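Local atomic coordinates of lipase (Pelosinus fermentans, PDB entry 5AH0), a protein that probably hydrolyses ester bonds as an alpha/beta-hydrolase lipase, its substrates including the synthetic polyester poly(butylene adipate-co-terephthalate). Residues 216-219 / 220-223. Residues are numbered along the deposited sequence; the frame is centred on the assembly and turned at random.
Sequences TDYT and NRVF
Four successive i to i+4 backbone hydrogen bonds join residues 216-219 to 220-223 as adjoining turns of one alpha-helix. The straightest runs from Asn220 N to Thr216 O (3.0 Å, 173° at the hydrogen), and the longest from Phe223 N to Thr219 O at 3.3 Å; between them Arg221 N reaches Asp217 O and Val222 N reaches Tyr218 O.

Apolar packing follows the same spacing. The Tyr218 ring, with CG anti to the backbone N, leans along the helix and brings CE1 to 3.9 Å from Val222 CG2. Phe223 CD2 lies 4.1 Å from Thr219 CG2, and Val222 CG1 rests over one face of the Phe223 ring, offset toward its rim. Replacing Phe223 by an alanine would probably leave Thr219 CG2 and Val222 CG1 without their aromatic neighbour and open a gap toward Phe200 and Trp228. Apart from this packing, Thr219 O stands at the edge of the Phe223 ring, near its plane, 3.2 Å from CD2.

Among the polar side chains, Arg221 is bent at chi3 (64°), which turns its guanidinium back toward Tyr218; Arg221 NH2 stands at the edge of the ring, 3.8 Å from Tyr218 CD1, with the two planes 45° apart. Thr216 and Asn220 run side by side, Thr216 CG2 3.9 Å from Asn220 ND2. Arg221 NH2 also forms a salt bridge to Glu213 and a hydrogen bond to Asn208 O, Thr216 OG1 is hydrogen-bonded to Glu194 OE2, and Thr219 OG1 to Leu215 O.

Helix 215-223, which falls in the chain between strands 153-159 and 258-265 of the parallel sheet of the alpha/beta-hydrolase fold, packs against helix 173-190 through Phe223 on Phe175 and Ala179 and Thr219 on Lys180. At its C-terminal end the Phe223 ring lies nearly parallel to that of Trp228 on helix 227-230, and Trp228 NE1 donates to Val222 O.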
loop_
_atom_site.group_PDB
_atom_site.type_symbol
_atom_site.label_atom_id
_atom_site.label_comp_id
_atom_site.label_asym_id
_atom_site.label_seq_id
_atom_site.Cartn_x
_atom_site.Cartn_y
_atom_site.Cartn_z
ATOM N N THR A 216 -0.251 -22.273 8.769
ATOM C CA THR A 216 1.184 -22.274 9.019
ATOM C C THR A 216 1.978 -22.912 7.878
ATOM O O THR A 216 2.984 -22.352 7.432
ATOM C CB THR A 216 1.513 -23.012 10.328
ATOM O OG1 THR A 216 1.036 -22.246 11.441
ATOM C CG2 THR A 216 3.008 -23.206 10.470
ATOM N N ASP A 217 1.527 -24.069 7.398
ATOM C CA ASP A 217 2.205 -24.726 6.286
ATOM C C ASP A 217 2.091 -23.911 5.011
ATOM O O ASP A 217 3.054 -23.778 4.264
ATOM C CB ASP A 217 1.633 -26.125 6.037
ATOM C CG ASP A 217 2.097 -27.138 7.061
ATOM O OD1 ASP A 217 2.525 -26.722 8.163
ATOM O OD2 ASP A 217 2.056 -28.351 6.744
ATOM N N TYR A 218 0.916 -23.335 4.790
ATOM C CA TYR A 218 0.668 -22.493 3.626
ATOM C C TYR A 218 1.612 -21.290 3.651
ATOM O O TYR A 218 2.261 -20.987 2.641
ATOM C CB TYR A 218 -0.802 -22.054 3.610
ATOM C CG TYR A 218 -1.161 -20.964 2.618
ATOM C CD1 TYR A 218 -0.849 -21.080 1.274
ATOM C CD2 TYR A 218 -1.795 -19.797 3.047
ATOM C CE1 TYR A 218 -1.179 -20.077 0.373
ATOM C CE2 TYR A 218 -2.124 -18.789 2.156
ATOM C CZ TYR A 218 -1.812 -18.934 0.819
ATOM O OH TYR A 218 -2.132 -17.937 -0.077
ATOM N N THR A 219 1.706 -20.631 4.809
ATOM C CA THR A 219 2.581 -19.465 4.974
ATOM C C THR A 219 4.050 -19.788 4.708
ATOM O O THR A 219 4.720 -19.080 3.951
ATOM C CB THR A 219 2.469 -18.859 6.397
ATOM O OG1 THR A 219 1.091 -18.667 6.742
ATOM C CG2 THR A 219 3.182 -17.523 6.463
ATOM N N ASN A 220 4.547 -20.850 5.336
ATOM C CA ASN A 220 5.921 -21.295 5.111
ATOM C C ASN A 220 6.195 -21.662 3.660
ATOM O O ASN A 220 7.248 -21.329 3.127
ATOM C CB ASN A 220 6.270 -22.470 6.028
ATOM C CG ASN A 220 6.525 -22.029 7.453
ATOM O OD1 ASN A 220 6.936 -20.890 7.694
ATOM N ND2 ASN A 220 6.296 -22.925 8.406
ATOM N N ARG A 221 5.257 -22.349 3.020
ATOM C CA ARG A 221 5.461 -22.754 1.633
ATOM C C ARG A 221 5.582 -21.521 0.731
ATOM O O ARG A 221 6.383 -21.506 -0.200
ATOM C CB ARG A 221 4.319 -23.661 1.162
ATOM C CG ARG A 221 4.416 -24.109 -0.301
ATOM C CD ARG A 221 3.448 -25.251 -0.599
ATOM N NE ARG A 221 2.050 -24.847 -0.437
ATOM C CZ ARG A 221 1.311 -24.272 -1.385
ATOM N NH1 ARG A 221 1.823 -24.035 -2.588
ATOM N NH2 ARG A 221 0.050 -23.945 -1.129
ATOM N N VAL A 222 4.829 -20.468 1.037
ATOM C CA VAL A 222 4.894 -19.244 0.242
ATOM C C VAL A 222 6.260 -18.562 0.293
ATOM O O VAL A 222 6.821 -18.212 -0.747
ATOM C CB VAL A 222 3.833 -18.228 0.702
ATOM C CG1 VAL A 222 4.155 -16.823 0.171
ATOM C CG2 VAL A 222 2.437 -18.688 0.289
ATOM N N PHE A 223 6.800 -18.393 1.498
ATOM C CA PHE A 223 8.030 -17.618 1.685
ATOM C C PHE A 223 9.304 -18.476 1.657
ATOM O O PHE A 223 10.417 -17.966 1.800
ATOM C CB PHE A 223 7.935 -16.820 2.986
ATOM C CG PHE A 223 6.873 -15.758 2.952
ATOM C CD1 PHE A 223 7.122 -14.527 2.360
ATOM C CD2 PHE A 223 5.614 -16.004 3.464
ATOM C CE1 PHE A 223 6.146 -13.554 2.306
ATOM C CE2 PHE A 223 4.627 -15.031 3.415
ATOM C CZ PHE A 223 4.893 -13.805 2.835
#